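Local coordinates for protein thiamine phosphate pyrophosphorylase (PDB 3CEU) that probably catalyses thiamine phosphate synthesis, the thiamine-phosphate diphosphorylase step of thiamine diphosphate biosynthesis, at residues I18-F23 with L48-Y53; L27-L32 with R56-E61; G173-K178 with E192-L197. All coordinates share one frame; numbering follows the deposited sequence.

Contact 1 of 3, residues I18-F23 with L48-Y53; sequences IITALF and LIPEKY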
loop_
_atom_site.group_PDB
_atom_site.type_symbol
_atom_site.label_atom_id
_atom_site.label_comp_id
_atom_site.label_asym_id
_atom_site.label_seq_id
_atom_site.Cartn_x
_atom_site.Cartn_y
_atom_site.Cartn_z
ATOM N N ILE A 18 15.929 0.137 -4.079
ATOM C CA ILE A 18 14.885 1.084 -4.374
ATOM C C ILE A 18 13.954 1.207 -3.184
ATOM O O ILE A 18 13.582 2.314 -2.807
ATOM C CB ILE A 18 14.084 0.678 -5.628
ATOM C CG1 ILE A 18 15.023 0.586 -6.835
ATOM C CG2 ILE A 18 12.997 1.714 -5.891
ATOM C CD1 ILE A 18 14.348 0.191 -8.133
ATOM N N ILE A 19 13.576 0.076 -2.587
ATOM C CA ILE A 19 12.676 0.109 -1.442
ATOM C C ILE A 19 13.284 0.892 -0.288
ATOM O O ILE A 19 12.618 1.714 0.342
ATOM C CB ILE A 19 12.327 -1.311 -0.952
ATOM C CG1 ILE A 19 11.437 -2.004 -1.996
ATOM C CG2 ILE A 19 11.627 -1.238 0.424
ATOM C CD1 ILE A 19 11.129 -3.486 -1.719
ATOM N N THR A 20 14.555 0.636 -0.016
ATOM C CA THR A 20 15.245 1.312 1.069
ATOM C C THR A 20 15.268 2.815 0.815
ATOM O O THR A 20 14.998 3.621 1.713
ATOM C CB THR A 20 16.660 0.762 1.187
ATOM O OG1 THR A 20 16.585 -0.649 1.428
ATOM C CG2 THR A 20 17.408 1.438 2.330
ATOM N N ALA A 21 15.566 3.173 -0.427
ATOM C CA ALA A 21 15.619 4.566 -0.846
ATOM C C ALA A 21 14.261 5.249 -0.634
ATOM O O ALA A 21 14.198 6.434 -0.295
ATOM C CB ALA A 21 16.036 4.645 -2.325
ATOM N N LEU A 22 13.182 4.496 -0.847
ATOM C CA LEU A 22 11.832 5.023 -0.667
ATOM C C LEU A 22 11.542 5.189 0.835
ATOM O O LEU A 22 10.889 6.150 1.250
ATOM C CB LEU A 22 10.794 4.085 -1.322
ATOM C CG LEU A 22 10.881 3.928 -2.856
ATOM C CD1 LEU A 22 10.117 2.699 -3.334
ATOM C CD2 LEU A 22 10.332 5.175 -3.518
ATOM N N PHE A 23 12.018 4.264 1.658
ATOM C CA PHE A 23 11.791 4.416 3.090
ATOM C C PHE A 23 12.533 5.677 3.548
ATOM O O PHE A 23 11.967 6.528 4.233
ATOM C CB PHE A 23 12.278 3.183 3.863
ATOM C CG PHE A 23 11.263 2.068 3.924
ATOM C CD1 PHE A 23 9.985 2.301 4.421
ATOM C CD2 PHE A 23 11.588 0.783 3.508
ATOM C CE1 PHE A 23 9.048 1.275 4.504
ATOM C CE2 PHE A 23 10.655 -0.252 3.587
ATOM C CZ PHE A 23 9.386 -0.002 4.086
ATOM N N LEU A 48 17.899 -7.676 3.234
ATOM C CA LEU A 48 18.647 -6.562 2.647
ATOM C C LEU A 48 18.138 -5.207 3.083
ATOM O O LEU A 48 18.892 -4.233 3.108
ATOM C CB LEU A 48 18.588 -6.621 1.127
ATOM C CG LEU A 48 19.641 -7.477 0.433
ATOM C CD1 LEU A 48 19.839 -8.773 1.195
ATOM C CD2 LEU A 48 19.193 -7.748 -1.009
ATOM N N ILE A 49 16.852 -5.128 3.400
ATOM C CA ILE A 49 16.297 -3.866 3.834
ATOM C C ILE A 49 16.502 -3.688 5.326
ATOM O O ILE A 49 16.195 -4.577 6.117
ATOM C CB ILE A 49 14.795 -3.756 3.490
ATOM C CG1 ILE A 49 14.092 -5.075 3.801
ATOM C CG2 ILE A 49 14.626 -3.391 2.019
ATOM C CD1 ILE A 49 12.660 -5.137 3.295
ATOM N N PRO A 50 17.053 -2.530 5.724
ATOM C CA PRO A 50 17.343 -2.138 7.106
ATOM C C PRO A 50 16.249 -2.528 8.080
ATOM O O PRO A 50 15.084 -2.192 7.874
ATOM C CB PRO A 50 17.497 -0.627 7.000
ATOM C CG PRO A 50 18.177 -0.480 5.695
ATOM C CD PRO A 50 17.411 -1.443 4.795
ATOM N N GLU A 51 16.641 -3.227 9.143
ATOM C CA GLU A 51 15.719 -3.697 10.178
ATOM C C GLU A 51 14.717 -2.629 10.615
ATOM O O GLU A 51 13.525 -2.901 10.733
ATOM C CB GLU A 51 16.502 -4.157 11.417
ATOM C CG GLU A 51 17.843 -4.844 11.127
ATOM C CD GLU A 51 18.667 -5.120 12.394
ATOM O OE1 GLU A 51 18.369 -6.102 13.112
ATOM O OE2 GLU A 51 19.613 -4.347 12.672
ATOM N N LYS A 52 15.214 -1.418 10.851
ATOM C CA LYS A 52 14.376 -0.324 11.311
ATOM C C LYS A 52 13.174 0.006 10.436
ATOM O O LYS A 52 12.254 0.692 10.887
ATOM C CB LYS A 52 15.212 0.929 11.514
ATOM C CG LYS A 52 15.805 1.530 10.266
ATOM C CD LYS A 52 16.642 2.732 10.676
ATOM C CE LYS A 52 16.886 3.693 9.538
ATOM N NZ LYS A 52 17.443 4.958 10.088
ATOM N N TYR A 53 13.173 -0.469 9.197
ATOM C CA TYR A 53 12.041 -0.214 8.323
ATOM C C TYR A 53 11.107 -1.421 8.282
ATOM O O TYR A 53 10.134 -1.430 7.531
ATOM C CB TYR A 53 12.513 0.125 6.899
ATOM C CG TYR A 53 13.308 1.415 6.793
ATOM C CD1 TYR A 53 12.818 2.608 7.321
ATOM C CD2 TYR A 53 14.560 1.435 6.186
ATOM C CE1 TYR A 53 13.561 3.788 7.251
ATOM C CE2 TYR A 53 15.312 2.609 6.116
ATOM C CZ TYR A 53 14.808 3.776 6.653
ATOM O OH TYR A 53 15.575 4.916 6.631
#
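Phe23, near the end of helix 15-24, lays its ring against that of Tyr53 on the outside of a TIM barrel. The contact joins the first helix of the outer layer to the loop that leads from helix 39-48 into strand 57-59. The two rings are almost parallel, with planes at 7°, yet they are displaced so far that little of one ring covers the other, and their centroids stand 4.9 Å apart. Each ring instead receives the other residue's methylene. Phe23 CB sits 3.4 Å from the centroid of the Tyr53 ring, straight over the middle of the face, while Tyr53 CB lies 3.7 Å from the centroid of the Phe23 ring and nearer its rim. These reciprocal CH-pi contacts form the tight, largely apolar part of the interface. Deeper toward the barrel, buried Ile19 and Ile49 meet through their CG2 methyls, 4.0 Å apart.

The looser side lies around Thr20 and Pro50, both partly exposed. Thr20 CG2 rests 3.8 Å from Pro50 CD, and it approaches the Tyr53 ring at a slant and from farther off. On the face of the Tyr53 ring opposite Phe23 CB lies the aliphatic CG of exposed Lys52. Thr20 has its hydroxyl anti to the carbonyl carbon (chi1 -59°), which places OG1 beside its own backbone N, where it hydrogen-bonds to Asp16 O one turn earlier in the helix. The same oxygen faces the loop, where its nearest neighbour is a methyl group: Thr20 OG1 to Ile49 CG2, 3.4 Å.

Contact 2 of 3, residues L27-L32 with R56-E61; sequences LDILHL and RIVTHE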
loop_
_atom_site.group_PDB
_atom_site.type_symbol
_atom_site.label_atom_id
_atom_site.label_comp_id
_atom_site.label_asym_id
_atom_site.label_seq_id
_atom_site.Cartn_x
_atom_site.Cartn_y
_atom_site.Cartn_z
ATOM N N LEU A 27 8.659 6.930 3.181
ATOM C CA LEU A 27 7.555 6.055 2.811
ATOM C C LEU A 27 6.797 5.610 4.076
ATOM O O LEU A 27 7.373 4.998 4.971
ATOM C CB LEU A 27 8.086 4.828 2.080
ATOM C CG LEU A 27 7.097 3.671 1.873
ATOM C CD1 LEU A 27 5.885 4.117 1.046
ATOM C CD2 LEU A 27 7.833 2.559 1.172
ATOM N N ASP A 28 5.511 5.922 4.157
ATOM C CA ASP A 28 4.734 5.537 5.324
ATOM C C ASP A 28 4.702 4.016 5.475
ATOM O O ASP A 28 5.293 3.468 6.405
ATOM C CB ASP A 28 3.303 6.076 5.220
ATOM C CG ASP A 28 3.237 7.602 5.257
ATOM O OD1 ASP A 28 3.539 8.199 6.325
ATOM O OD2 ASP A 28 2.876 8.213 4.217
ATOM N N ILE A 29 4.032 3.343 4.541
ATOM C CA ILE A 29 3.884 1.888 4.577
ATOM C C ILE A 29 4.217 1.189 3.258
ATOM O O ILE A 29 4.007 1.732 2.171
ATOM C CB ILE A 29 2.432 1.501 4.985
ATOM C CG1 ILE A 29 2.103 2.097 6.356
ATOM C CG2 ILE A 29 2.276 -0.014 5.029
ATOM C CD1 ILE A 29 0.658 1.886 6.798
ATOM N N LEU A 30 4.734 -0.030 3.375
ATOM C CA LEU A 30 5.096 -0.850 2.223
ATOM C C LEU A 30 4.317 -2.149 2.303
ATOM O O LEU A 30 4.369 -2.849 3.312
ATOM C CB LEU A 30 6.588 -1.173 2.238
ATOM C CG LEU A 30 7.053 -2.102 1.124
ATOM C CD1 LEU A 30 6.939 -1.388 -0.213
ATOM C CD2 LEU A 30 8.487 -2.533 1.366
ATOM N N HIS A 31 3.591 -2.458 1.236
ATOM C CA HIS A 31 2.818 -3.691 1.160
ATOM C C HIS A 31 3.566 -4.679 0.276
ATOM O O HIS A 31 3.652 -4.510 -0.948
ATOM C CB HIS A 31 1.416 -3.426 0.598
ATOM C CG HIS A 31 0.382 -3.185 1.654
ATOM N ND1 HIS A 31 -0.651 -4.068 1.901
ATOM C CD2 HIS A 31 0.245 -2.192 2.564
ATOM C CE1 HIS A 31 -1.373 -3.630 2.914
ATOM N NE2 HIS A 31 -0.851 -2.491 3.337
ATOM N N LEU A 32 4.123 -5.701 0.919
ATOM C CA LEU A 32 4.876 -6.741 0.232
ATOM C C LEU A 32 3.903 -7.742 -0.365
ATOM O O LEU A 32 3.266 -8.509 0.352
ATOM C CB LEU A 32 5.820 -7.444 1.218
ATOM C CG LEU A 32 6.681 -8.592 0.700
ATOM C CD1 LEU A 32 7.527 -8.127 -0.480
ATOM C CD2 LEU A 32 7.570 -9.103 1.823
ATOM N N ARG A 56 7.242 -1.193 9.039
ATOM C CA ARG A 56 6.546 -0.327 8.086
ATOM C C ARG A 56 6.098 -1.172 6.889
ATOM O O ARG A 56 5.545 -0.651 5.921
ATOM C CB ARG A 56 7.487 0.770 7.587
ATOM C CG ARG A 56 7.955 1.762 8.639
ATOM C CD ARG A 56 6.991 2.921 8.761
ATOM N NE ARG A 56 7.572 4.051 9.472
ATOM C CZ ARG A 56 6.901 5.153 9.790
ATOM N NH1 ARG A 56 5.622 5.268 9.451
ATOM N NH2 ARG A 56 7.501 6.133 10.459
ATOM N N ILE A 57 6.345 -2.477 6.972
ATOM C CA ILE A 57 6.002 -3.422 5.909
ATOM C C ILE A 57 4.873 -4.396 6.289
ATOM O O ILE A 57 4.875 -4.959 7.380
ATOM C CB ILE A 57 7.257 -4.252 5.516
ATOM C CG1 ILE A 57 8.367 -3.312 5.040
ATOM C CG2 ILE A 57 6.905 -5.272 4.436
ATOM C CD1 ILE A 57 9.703 -3.997 4.799
ATOM N N VAL A 58 3.915 -4.574 5.382
ATOM C CA VAL A 58 2.802 -5.496 5.574
ATOM C C VAL A 58 2.962 -6.521 4.468
ATOM O O VAL A 58 3.232 -6.150 3.321
ATOM C CB VAL A 58 1.437 -4.797 5.405
ATOM C CG1 VAL A 58 0.309 -5.799 5.631
ATOM C CG2 VAL A 58 1.304 -3.627 6.377
ATOM N N THR A 59 2.817 -7.804 4.792
ATOM C CA THR A 59 2.989 -8.848 3.769
ATOM C C THR A 59 1.696 -9.558 3.387
ATOM O O THR A 59 0.850 -9.827 4.239
ATOM C CB THR A 59 4.001 -9.926 4.223
ATOM O OG1 THR A 59 4.085 -10.947 3.225
ATOM C CG2 THR A 59 3.588 -10.549 5.546
ATOM N N HIS A 60 1.555 -9.861 2.103
ATOM C CA HIS A 60 0.373 -10.543 1.611
ATOM C C HIS A 60 0.597 -12.049 1.498
ATOM O O HIS A 60 -0.323 -12.804 1.197
ATOM C CB HIS A 60 -0.045 -9.997 0.238
ATOM C CG HIS A 60 -0.478 -8.565 0.258
ATOM N ND1 HIS A 60 -1.465 -8.075 -0.571
ATOM C CD2 HIS A 60 -0.045 -7.512 0.992
ATOM C CE1 HIS A 60 -1.621 -6.781 -0.348
ATOM N NE2 HIS A 60 -0.770 -6.415 0.595
ATOM N N GLU A 61 1.819 -12.492 1.744
ATOM C CA GLU A 61 2.108 -13.913 1.646
ATOM C C GLU A 61 2.953 -14.374 2.815
ATOM O O GLU A 61 3.505 -13.555 3.543
ATOM C CB GLU A 61 2.821 -14.214 0.316
ATOM C CG GLU A 61 1.906 -14.191 -0.930
ATOM C CD GLU A 61 1.585 -12.790 -1.447
ATOM O OE1 GLU A 61 0.552 -12.634 -2.146
ATOM O OE2 GLU A 61 2.370 -11.857 -1.174
#
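Leu30 and Ile57 run alongside each other from neighbouring strands, Leu30 CD2 resting 3.8 Å from Ile57 CG1. Ile57 CG2 also meets Leu32 CB, so one isoleucine spans two leucines on this face of the sheet. The three belong to the layer between sheet and helices, where Phe23 of helix 15-24 packs on both Leu30 and Ile57. On the opposite face Ile29 CG2 touches Val58 CG2, and Val58 CB stands beneath the His31 ring, 3.9 Å from its centroid and over the centre.

Strands 29-32 and 57-59 are the second and third of the eight parallel strands of a TIM barrel, joined by a beta-alpha-beta crossover through helix 39-48. The two short segments run parallel, at 22° to each other. The bonds step regularly along the pair: Leu30 N to Arg56 O, Val58 N to Leu30 O, Leu32 N to Val58 O and His60 N to Leu32 O. Between them, Ile57 CA makes a short C-H...O contact of 3.1 Å with Leu30 O.

Toward the carboxyl ends of the strands the interior becomes polar. His31 ND1 and His60 NE2 share a nearly straight hydrogen bond of 2.7 Å; their rings meet rim to rim with planes at 82°. Tyr110 OH bonds the other nitrogen of His31, fixing the ring through both nitrogens, and His75 stacks on His60. On the other face, beside Leu32, Thr59 holds OG1 anti to its backbone N (chi1 177°) and bonds Glu61 O on a lone pair in the carbonyl plane. At the amino-terminal end, exposed Arg56 bends at chi2 and brings its CD methylene 3.0 Å from Asp28 O.

Contact 3 of 3, residues G173-K178 with E192-L197; sequences GDLWNK and EHFKKL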
loop_
_atom_site.group_PDB
_atom_site.type_symbol
_atom_site.label_atom_id
_atom_site.label_comp_id
_atom_site.label_asym_id
_atom_site.label_seq_id
_atom_site.Cartn_x
_atom_site.Cartn_y
_atom_site.Cartn_z
ATOM N N GLY A 173 1.480 0.594 -9.853
ATOM C CA GLY A 173 1.935 0.856 -11.211
ATOM C C GLY A 173 2.499 2.243 -11.500
ATOM O O GLY A 173 3.612 2.380 -12.022
ATOM N N ASP A 174 1.739 3.280 -11.167
ATOM C CA ASP A 174 2.190 4.641 -11.434
ATOM C C ASP A 174 3.572 4.923 -10.868
ATOM O O ASP A 174 4.224 5.902 -11.250
ATOM C CB ASP A 174 1.220 5.658 -10.860
ATOM C CG ASP A 174 1.713 7.072 -11.047
ATOM O OD1 ASP A 174 1.895 7.481 -12.215
ATOM O OD2 ASP A 174 1.932 7.768 -10.034
ATOM N N LEU A 175 4.015 4.060 -9.959
ATOM C CA LEU A 175 5.315 4.237 -9.347
ATOM C C LEU A 175 6.394 3.318 -9.933
ATOM O O LEU A 175 7.384 3.801 -10.498
ATOM C CB LEU A 175 5.194 4.054 -7.831
ATOM C CG LEU A 175 6.414 4.431 -6.999
ATOM C CD1 LEU A 175 5.993 4.749 -5.576
ATOM C CD2 LEU A 175 7.402 3.283 -7.035
ATOM N N TRP A 176 6.203 2.005 -9.821
ATOM C CA TRP A 176 7.183 1.050 -10.331
ATOM C C TRP A 176 7.357 1.063 -11.860
ATOM O O TRP A 176 8.442 0.775 -12.370
ATOM C CB TRP A 176 6.838 -0.366 -9.850
ATOM C CG TRP A 176 6.811 -0.485 -8.360
ATOM C CD1 TRP A 176 5.706 -0.559 -7.565
ATOM C CD2 TRP A 176 7.939 -0.481 -7.478
ATOM N NE1 TRP A 176 6.075 -0.596 -6.238
ATOM C CE2 TRP A 176 7.442 -0.549 -6.157
ATOM C CE3 TRP A 176 9.328 -0.418 -7.676
ATOM C CZ2 TRP A 176 8.279 -0.560 -5.038
ATOM C CZ3 TRP A 176 10.163 -0.427 -6.559
ATOM C CH2 TRP A 176 9.633 -0.497 -5.261
ATOM N N ASN A 177 6.296 1.400 -12.585
ATOM C CA ASN A 177 6.364 1.466 -14.037
ATOM C C ASN A 177 7.381 2.519 -14.488
ATOM O O ASN A 177 7.731 2.596 -15.674
ATOM C CB ASN A 177 4.978 1.795 -14.614
ATOM C CG ASN A 177 3.963 0.658 -14.404
ATOM O OD1 ASN A 177 2.749 0.851 -14.536
ATOM N ND2 ASN A 177 4.468 -0.534 -14.087
ATOM N N LYS A 178 7.859 3.324 -13.539
ATOM C CA LYS A 178 8.830 4.382 -13.824
ATOM C C LYS A 178 10.242 3.830 -13.866
ATOM O O LYS A 178 11.209 4.576 -13.959
ATOM C CB LYS A 178 8.745 5.485 -12.760
ATOM C CG LYS A 178 8.639 6.893 -13.328
ATOM C CD LYS A 178 7.442 7.022 -14.257
ATOM C CE LYS A 178 6.118 7.054 -13.501
ATOM N NZ LYS A 178 5.891 8.372 -12.839
ATOM N N GLU A 192 12.290 10.227 -7.534
ATOM C CA GLU A 192 11.838 11.589 -7.749
ATOM C C GLU A 192 10.325 11.648 -7.854
ATOM O O GLU A 192 9.686 12.571 -7.341
ATOM C CB GLU A 192 12.492 12.184 -9.005
ATOM C CG GLU A 192 14.011 12.245 -8.906
ATOM C CD GLU A 192 14.658 12.956 -10.078
ATOM O OE1 GLU A 192 14.696 14.201 -10.082
ATOM O OE2 GLU A 192 15.131 12.267 -11.006
ATOM N N HIS A 193 9.744 10.651 -8.507
ATOM C CA HIS A 193 8.293 10.620 -8.671
ATOM C C HIS A 193 7.592 10.330 -7.337
ATOM O O HIS A 193 6.460 10.772 -7.122
ATOM C CB HIS A 193 7.910 9.574 -9.712
ATOM C CG HIS A 193 6.454 9.561 -10.043
ATOM N ND1 HIS A 193 5.830 10.610 -10.683
ATOM C CD2 HIS A 193 5.492 8.650 -9.772
ATOM C CE1 HIS A 193 4.539 10.346 -10.786
ATOM N NE2 HIS A 193 4.310 9.166 -10.241
ATOM N N PHE A 194 8.261 9.603 -6.440
ATOM C CA PHE A 194 7.679 9.296 -5.130
ATOM C C PHE A 194 7.601 10.576 -4.295
ATOM O O PHE A 194 6.574 10.860 -3.674
ATOM C CB PHE A 194 8.514 8.246 -4.384
ATOM C CG PHE A 194 8.118 8.079 -2.933
ATOM C CD1 PHE A 194 8.872 8.663 -1.921
ATOM C CD2 PHE A 194 6.958 7.392 -2.587
ATOM C CE1 PHE A 194 8.469 8.573 -0.576
ATOM C CE2 PHE A 194 6.543 7.294 -1.246
ATOM C CZ PHE A 194 7.298 7.886 -0.242
ATOM N N LYS A 195 8.694 11.340 -4.294
ATOM C CA LYS A 195 8.755 12.589 -3.552
ATOM C C LYS A 195 7.657 13.521 -4.042
ATOM O O LYS A 195 7.039 14.250 -3.249
ATOM C CB LYS A 195 10.107 13.278 -3.740
ATOM C CG LYS A 195 11.295 12.564 -3.122
ATOM C CD LYS A 195 12.516 13.468 -3.176
ATOM C CE LYS A 195 13.721 12.832 -2.528
ATOM N NZ LYS A 195 14.842 13.814 -2.396
ATOM N N LYS A 196 7.414 13.512 -5.349
ATOM C CA LYS A 196 6.369 14.362 -5.898
ATOM C C LYS A 196 5.022 13.925 -5.302
ATOM O O LYS A 196 4.293 14.750 -4.763
ATOM C CB LYS A 196 6.347 14.260 -7.428
ATOM C CG LYS A 196 5.223 15.053 -8.086
ATOM C CD LYS A 196 5.044 14.683 -9.563
ATOM C CE LYS A 196 6.121 15.304 -10.449
ATOM N NZ LYS A 196 5.882 15.053 -11.904
ATOM N N LEU A 197 4.711 12.631 -5.361
ATOM C CA LEU A 197 3.448 12.145 -4.829
ATOM C C LEU A 197 3.331 12.390 -3.325
ATOM O O LEU A 197 2.246 12.673 -2.816
ATOM C CB LEU A 197 3.276 10.651 -5.125
ATOM C CG LEU A 197 3.339 10.213 -6.601
ATOM C CD1 LEU A 197 3.206 8.686 -6.700
ATOM C CD2 LEU A 197 2.219 10.885 -7.402
#
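His193 reaches across to both Asp174 and Lys178, which meet its ring in different ways. Its CG is anti to the backbone N (chi1 -174°), which sends the imidazole out from helix 188-201 toward helix 173-176. At the rim, NE2 donates to Asp174 OD2 over 2.8 Å in a nearly straight bond. The carboxylate oxygen lies in the plane of the imidazole, but the donor comes to it from above the carboxylate plane, and the two flat groups stand 74° apart. The NE2-H is thereby fixed, and the negative charge would probably favour a protonated imidazole. Over one face of the same ring folds Lys178, its chain bent at three successive torsions. Lys178 CE sits 4.2 Å from the ring centroid, offset toward the rim, and NZ sits over the middle of the face, nearly equidistant from the five ring atoms (3.1 Å from His193 CG), a position likely to work against an added positive charge on the imidazole.

One residue on, Phe194 points into the layer between helices and sheet. Helix 173-176 is the short extra helix that follows the eighth strand of the TIM barrel, 168-171, and helix 188-201 is the last helix of the outer layer, so this contact packs the helix after the last strand against the final helix, and both rest on strand 2-6, the barrel's first strand. Phe194 CD2 lies 4.1 Å from Leu175 CD1, which approaches its ring obliquely, while Leu3 of strand 2-6 and Leu22 of helix 15-24 also touch the phenyl group. A turn after His193, Leu197 brings its CD1 methyl 3.7 Å from Asp174 OD2, putting apolar carbon beside the oxygen that accepts the histidine bond.

Three neighbouring parts of one TIM barrel are sampled here, and each touches the other two through packing. Contacts 1 and 2 have centres about 11 Å apart and interleave along the chain; Ile19 CG2 meets Leu30 CD2 at 3.5 Å, and Ile49 CD1 meets Ile57 CD1 at 3.5 Å, so helix and loop of contact 1 rest on the strands of contact 2. Contact 3, about 16 Å from contact 1 between centres, flanks the same helix, Ile18 CG2 lying 3.6 Å from Trp176 CZ3. Contacts 2 and 3, about 17 Å apart, touch at Leu27 and Phe194. TIM-barrel active sites lie at the carboxyl ends of the strands, so contact 2's histidine pair probably lies near that end; contacts 1 and 3 lie in the outer layer.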